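Local coordinates for protein B-agarase (Agarivorans gilvus, PDB 5Z6P) that probably hydrolyses beta-galactosidic linkages of agarose, as a beta-agarase of glycoside hydrolase family 50, at residues V422-W436 against F441-W454. Residues are numbered along the deposited sequence; the frame is centred on the assembly and turned at random.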
# COMPACT_ATOMS: atom_id res chain seq x y z
N VAL A 422 1.61 20.41 12.41
CA VAL A 422 2.72 20.15 13.33
C VAL A 422 2.21 20.12 14.78
O VAL A 422 2.64 19.27 15.57
CB VAL A 422 3.87 21.18 13.20
CG1 VAL A 422 4.95 20.93 14.25
CG2 VAL A 422 4.48 21.11 11.82
N ASP A 423 1.29 21.03 15.12
CA ASP A 423 0.66 21.03 16.44
C ASP A 423 -0.02 19.71 16.71
O ASP A 423 0.09 19.16 17.80
CB ASP A 423 -0.39 22.14 16.56
CG ASP A 423 0.21 23.51 16.71
OD1 ASP A 423 1.40 23.63 17.07
OD2 ASP A 423 -0.53 24.49 16.47
N ARG A 424 -0.74 19.22 15.72
CA ARG A 424 -1.41 17.94 15.80
C ARG A 424 -0.44 16.77 16.03
O ARG A 424 -0.65 15.95 16.92
CB ARG A 424 -2.21 17.67 14.53
CG ARG A 424 -3.56 18.36 14.43
CD ARG A 424 -4.12 18.16 13.02
NE ARG A 424 -5.51 18.62 12.88
CZ ARG A 424 -6.13 18.73 11.72
NH1 ARG A 424 -5.50 18.42 10.60
NH2 ARG A 424 -7.39 19.16 11.67
N MET A 425 0.60 16.68 15.20
CA MET A 425 1.53 15.55 15.32
C MET A 425 2.13 15.49 16.72
O MET A 425 2.18 14.44 17.32
CB MET A 425 2.64 15.62 14.26
CG MET A 425 2.14 15.62 12.82
SD MET A 425 0.96 14.33 12.44
CE MET A 425 0.20 15.03 10.99
N LEU A 426 2.56 16.63 17.24
CA LEU A 426 3.17 16.71 18.55
C LEU A 426 2.18 16.45 19.69
O LEU A 426 2.55 15.91 20.72
CB LEU A 426 3.81 18.09 18.74
CG LEU A 426 5.03 18.35 17.87
CD1 LEU A 426 5.57 19.76 18.11
CD2 LEU A 426 6.07 17.28 18.15
N ASN A 427 0.92 16.83 19.48
CA ASN A 427 -0.13 16.61 20.47
C ASN A 427 -0.54 15.15 20.48
O ASN A 427 -0.80 14.58 21.53
CB ASN A 427 -1.34 17.50 20.17
CG ASN A 427 -2.51 17.25 21.11
OD1 ASN A 427 -3.38 16.43 20.83
ND2 ASN A 427 -2.53 17.96 22.22
N TRP A 428 -0.57 14.53 19.31
CA TRP A 428 -0.90 13.12 19.17
C TRP A 428 0.25 12.20 19.58
O TRP A 428 0.07 10.99 19.75
CB TRP A 428 -1.31 12.83 17.72
CG TRP A 428 -2.46 13.67 17.23
CD1 TRP A 428 -3.25 14.52 17.99
CD2 TRP A 428 -2.96 13.75 15.90
NE1 TRP A 428 -4.20 15.11 17.19
CE2 TRP A 428 -4.05 14.66 15.90
CE3 TRP A 428 -2.60 13.15 14.69
CZ2 TRP A 428 -4.78 14.97 14.76
CZ3 TRP A 428 -3.32 13.46 13.54
CH2 TRP A 428 -4.40 14.37 13.59
N GLY A 429 1.44 12.77 19.73
CA GLY A 429 2.60 12.03 20.18
C GLY A 429 3.57 11.53 19.12
O GLY A 429 4.57 10.90 19.44
N PHE A 430 3.27 11.80 17.84
CA PHE A 430 4.14 11.29 16.78
C PHE A 430 5.48 11.96 16.90
O PHE A 430 5.56 13.13 17.25
CB PHE A 430 3.54 11.54 15.40
CG PHE A 430 2.42 10.62 15.05
CD1 PHE A 430 2.62 9.25 15.00
CD2 PHE A 430 1.16 11.12 14.79
CE1 PHE A 430 1.59 8.40 14.68
CE2 PHE A 430 0.12 10.27 14.46
CZ PHE A 430 0.33 8.92 14.42
N THR A 431 6.55 11.21 16.62
CA THR A 431 7.90 11.73 16.74
C THR A 431 8.48 12.22 15.43
O THR A 431 9.65 12.65 15.38
CB THR A 431 8.85 10.66 17.32
OG1 THR A 431 8.67 9.43 16.63
CG2 THR A 431 8.56 10.45 18.82
N CYS A 432 7.69 12.15 14.36
CA CYS A 432 8.12 12.66 13.07
C CYS A 432 6.99 12.95 12.12
O CYS A 432 5.85 12.56 12.34
CB CYS A 432 9.07 11.67 12.37
SG CYS A 432 8.22 10.24 11.67
N LEU A 433 7.36 13.63 11.05
CA LEU A 433 6.61 13.71 9.82
C LEU A 433 7.22 12.66 8.88
O LEU A 433 8.44 12.60 8.74
CB LEU A 433 6.72 15.11 9.21
CG LEU A 433 6.39 16.29 10.14
CD1 LEU A 433 6.66 17.63 9.46
CD2 LEU A 433 4.95 16.21 10.58
N GLY A 434 6.36 11.85 8.26
CA GLY A 434 6.79 10.72 7.48
C GLY A 434 7.21 11.02 6.05
O GLY A 434 7.60 12.13 5.74
N ASN A 435 7.14 10.01 5.19
CA ASN A 435 7.61 10.20 3.82
C ASN A 435 6.66 11.07 3.02
O ASN A 435 5.47 11.09 3.29
CB ASN A 435 7.80 8.88 3.11
CG ASN A 435 8.79 8.99 1.98
OD1 ASN A 435 9.63 9.88 1.99
ND2 ASN A 435 8.69 8.11 1.00
N TRP A 436 7.22 11.76 2.04
CA TRP A 436 6.48 12.67 1.19
C TRP A 436 5.84 13.78 2.02
O TRP A 436 4.66 14.09 1.87
CB TRP A 436 5.43 11.89 0.38
CG TRP A 436 6.06 10.83 -0.52
CD1 TRP A 436 6.94 11.05 -1.55
CD2 TRP A 436 5.87 9.41 -0.46
NE1 TRP A 436 7.31 9.85 -2.14
CE2 TRP A 436 6.66 8.83 -1.49
CE3 TRP A 436 5.10 8.56 0.35
CZ2 TRP A 436 6.71 7.45 -1.72
CZ3 TRP A 436 5.15 7.19 0.12
CH2 TRP A 436 5.94 6.64 -0.90
N PHE A 441 7.79 22.07 5.13
CA PHE A 441 7.81 21.68 6.54
C PHE A 441 9.22 21.48 7.06
O PHE A 441 9.43 21.36 8.27
CB PHE A 441 7.02 20.38 6.77
CG PHE A 441 5.53 20.53 6.77
CD1 PHE A 441 4.86 20.86 7.94
CD2 PHE A 441 4.80 20.33 5.61
CE1 PHE A 441 3.48 20.99 7.96
CE2 PHE A 441 3.41 20.46 5.63
CZ PHE A 441 2.77 20.79 6.82
N TYR A 442 10.19 21.46 6.15
CA TYR A 442 11.53 21.01 6.49
C TYR A 442 12.30 21.99 7.40
O TYR A 442 13.26 21.59 8.04
CB TYR A 442 12.35 20.74 5.23
CG TYR A 442 11.94 19.52 4.40
CD1 TYR A 442 10.91 18.68 4.81
CD2 TYR A 442 12.60 19.23 3.21
CE1 TYR A 442 10.54 17.60 4.05
CE2 TYR A 442 12.25 18.15 2.45
CZ TYR A 442 11.23 17.33 2.87
OH TYR A 442 10.90 16.26 2.09
N ASP A 443 11.90 23.25 7.46
CA ASP A 443 12.56 24.17 8.40
C ASP A 443 11.71 24.44 9.65
O ASP A 443 11.84 25.50 10.27
CB ASP A 443 12.94 25.49 7.72
CG ASP A 443 11.74 26.30 7.24
OD1 ASP A 443 10.59 26.00 7.62
OD2 ASP A 443 11.95 27.25 6.47
N ASN A 444 10.87 23.50 10.04
CA ASN A 444 9.86 23.78 11.06
C ASN A 444 10.46 23.83 12.46
O ASN A 444 9.94 24.54 13.33
CB ASN A 444 8.73 22.75 11.00
CG ASN A 444 9.08 21.44 11.67
OD1 ASN A 444 9.01 21.32 12.89
ND2 ASN A 444 9.42 20.43 10.87
N GLN A 445 11.54 23.08 12.67
CA GLN A 445 12.28 23.07 13.94
C GLN A 445 11.41 22.81 15.18
O GLN A 445 11.65 23.36 16.24
CB GLN A 445 13.03 24.40 14.10
CG GLN A 445 13.77 24.81 12.82
CD GLN A 445 15.07 25.54 13.08
OE1 GLN A 445 15.13 26.46 13.88
NE2 GLN A 445 16.12 25.12 12.38
N ARG A 446 10.43 21.93 15.05
CA ARG A 446 9.63 21.50 16.18
C ARG A 446 9.44 19.98 16.17
O ARG A 446 9.23 19.36 17.21
CB ARG A 446 8.27 22.21 16.18
CG ARG A 446 8.31 23.72 16.44
CD ARG A 446 6.92 24.34 16.19
NE ARG A 446 5.90 23.72 17.02
CZ ARG A 446 4.61 23.62 16.70
NH1 ARG A 446 4.16 24.07 15.54
NH2 ARG A 446 3.77 23.04 17.54
N ILE A 447 9.52 19.39 14.98
CA ILE A 447 9.34 17.95 14.83
C ILE A 447 10.23 17.40 13.71
O ILE A 447 10.31 17.99 12.64
CB ILE A 447 7.85 17.61 14.54
CG1 ILE A 447 7.65 16.10 14.47
CG2 ILE A 447 7.35 18.33 13.28
CD1 ILE A 447 6.20 15.66 14.63
N PRO A 448 10.93 16.27 13.96
CA PRO A 448 11.78 15.66 12.93
C PRO A 448 10.96 15.21 11.71
O PRO A 448 9.76 15.01 11.82
CB PRO A 448 12.39 14.46 13.63
CG PRO A 448 12.31 14.79 15.11
CD PRO A 448 11.05 15.57 15.25
N PHE A 449 11.62 15.08 10.57
CA PHE A 449 10.93 14.67 9.36
C PHE A 449 11.81 13.69 8.55
O PHE A 449 13.00 13.60 8.78
CB PHE A 449 10.57 15.89 8.51
CG PHE A 449 11.77 16.62 7.98
CD1 PHE A 449 12.40 17.59 8.73
CD2 PHE A 449 12.27 16.32 6.72
CE1 PHE A 449 13.51 18.25 8.23
CE2 PHE A 449 13.38 16.96 6.24
CZ PHE A 449 14.00 17.92 7.00
N PHE A 450 11.19 12.98 7.61
CA PHE A 450 11.92 12.11 6.71
C PHE A 450 11.91 12.74 5.31
O PHE A 450 10.90 13.26 4.87
CB PHE A 450 11.30 10.71 6.70
CG PHE A 450 11.60 9.89 7.94
CD1 PHE A 450 11.02 10.20 9.17
CD2 PHE A 450 12.45 8.80 7.87
CE1 PHE A 450 11.31 9.43 10.30
CE2 PHE A 450 12.74 8.03 9.00
CZ PHE A 450 12.17 8.34 10.21
N ALA A 451 13.05 12.72 4.62
CA ALA A 451 13.16 13.28 3.28
C ALA A 451 13.09 12.17 2.23
O ALA A 451 13.30 11.00 2.54
CB ALA A 451 14.46 14.07 3.13
N ASN A 452 12.79 12.54 0.99
CA ASN A 452 12.65 11.58 -0.10
C ASN A 452 13.11 12.17 -1.43
O ASN A 452 13.03 13.38 -1.64
CB ASN A 452 11.21 11.14 -0.24
CG ASN A 452 10.35 12.19 -0.92
OD1 ASN A 452 9.85 13.10 -0.27
ND2 ASN A 452 10.21 12.08 -2.23
N GLY A 453 13.58 11.30 -2.31
CA GLY A 453 13.90 11.68 -3.66
C GLY A 453 13.60 10.52 -4.58
O GLY A 453 13.58 9.37 -4.15
N TRP A 454 13.34 10.83 -5.84
CA TRP A 454 13.17 9.84 -6.91
C TRP A 454 14.32 9.94 -7.89
O TRP A 454 14.66 11.04 -8.30
CB TRP A 454 11.88 10.05 -7.69
CG TRP A 454 10.62 10.07 -6.89
CD1 TRP A 454 9.98 11.16 -6.39
CD2 TRP A 454 9.82 8.94 -6.55
NE1 TRP A 454 8.82 10.78 -5.74
CE2 TRP A 454 8.71 9.42 -5.82
CE3 TRP A 454 9.93 7.57 -6.80
CZ2 TRP A 454 7.73 8.56 -5.34
CZ3 TRP A 454 8.95 6.73 -6.31
CH2 TRP A 454 7.86 7.23 -5.59
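Asn435 OD1 is buried without a polar partner and presses on Asn452 CB, 3.0 Å away. Next to this pair the indoles of Trp436 and Trp454 lie at 19° to each other but hardly overlap, with NE1 of Trp436 3.5 Å from CZ2 of Trp454. Cys432 SG sits obliquely beside the Phe450 ring, 3.5 Å from CE1. Leu433 and Phe449 form a single parallel bridge: Leu433 N gives its hydrogen to Pro448 O (2.9 Å), and Leu433 O accepts from Phe450 N at 3.0 Å. Cys432 CA-H points to Pro448 O and Phe449 CA-H to Leu433 O. The extended run around Leu433 thus lies between strand 449-453, which pairs in parallel with 501-506, and strand 299-305, reached by a backbone hydrogen bond between Gly434 and Leu305, consistent with one position in the wall of the (beta/alpha)8 barrel expected for this family. Ile447 reaches across to the helix end. Its CG1 lies anti to the backbone N (chi1 -176°), which carries CD1 to Met425 CB (3.6 Å) and Leu426 CD2, while CG2 meets Val422 CG1 and Leu433 CG. Leu433 CD1 in turn abuts Phe441 CB, and Val422 CG2 comes to the edge of the Phe441 ring. Asn444 braces the turn from Phe441. Its OD1 accepts from Ile447 N on a lone pair (Asx motif) and from Arg446 N above the carbonyl plane (Asx turn); ND2 donates in its amide plane to Phe441 O and Ile447 O. At the outer end Arg446 NH2 forms a salt bridge with Asp423 OD1, modelled doubtfully short at 2.5 Å, with Val422 CG1 over one guanidinium face.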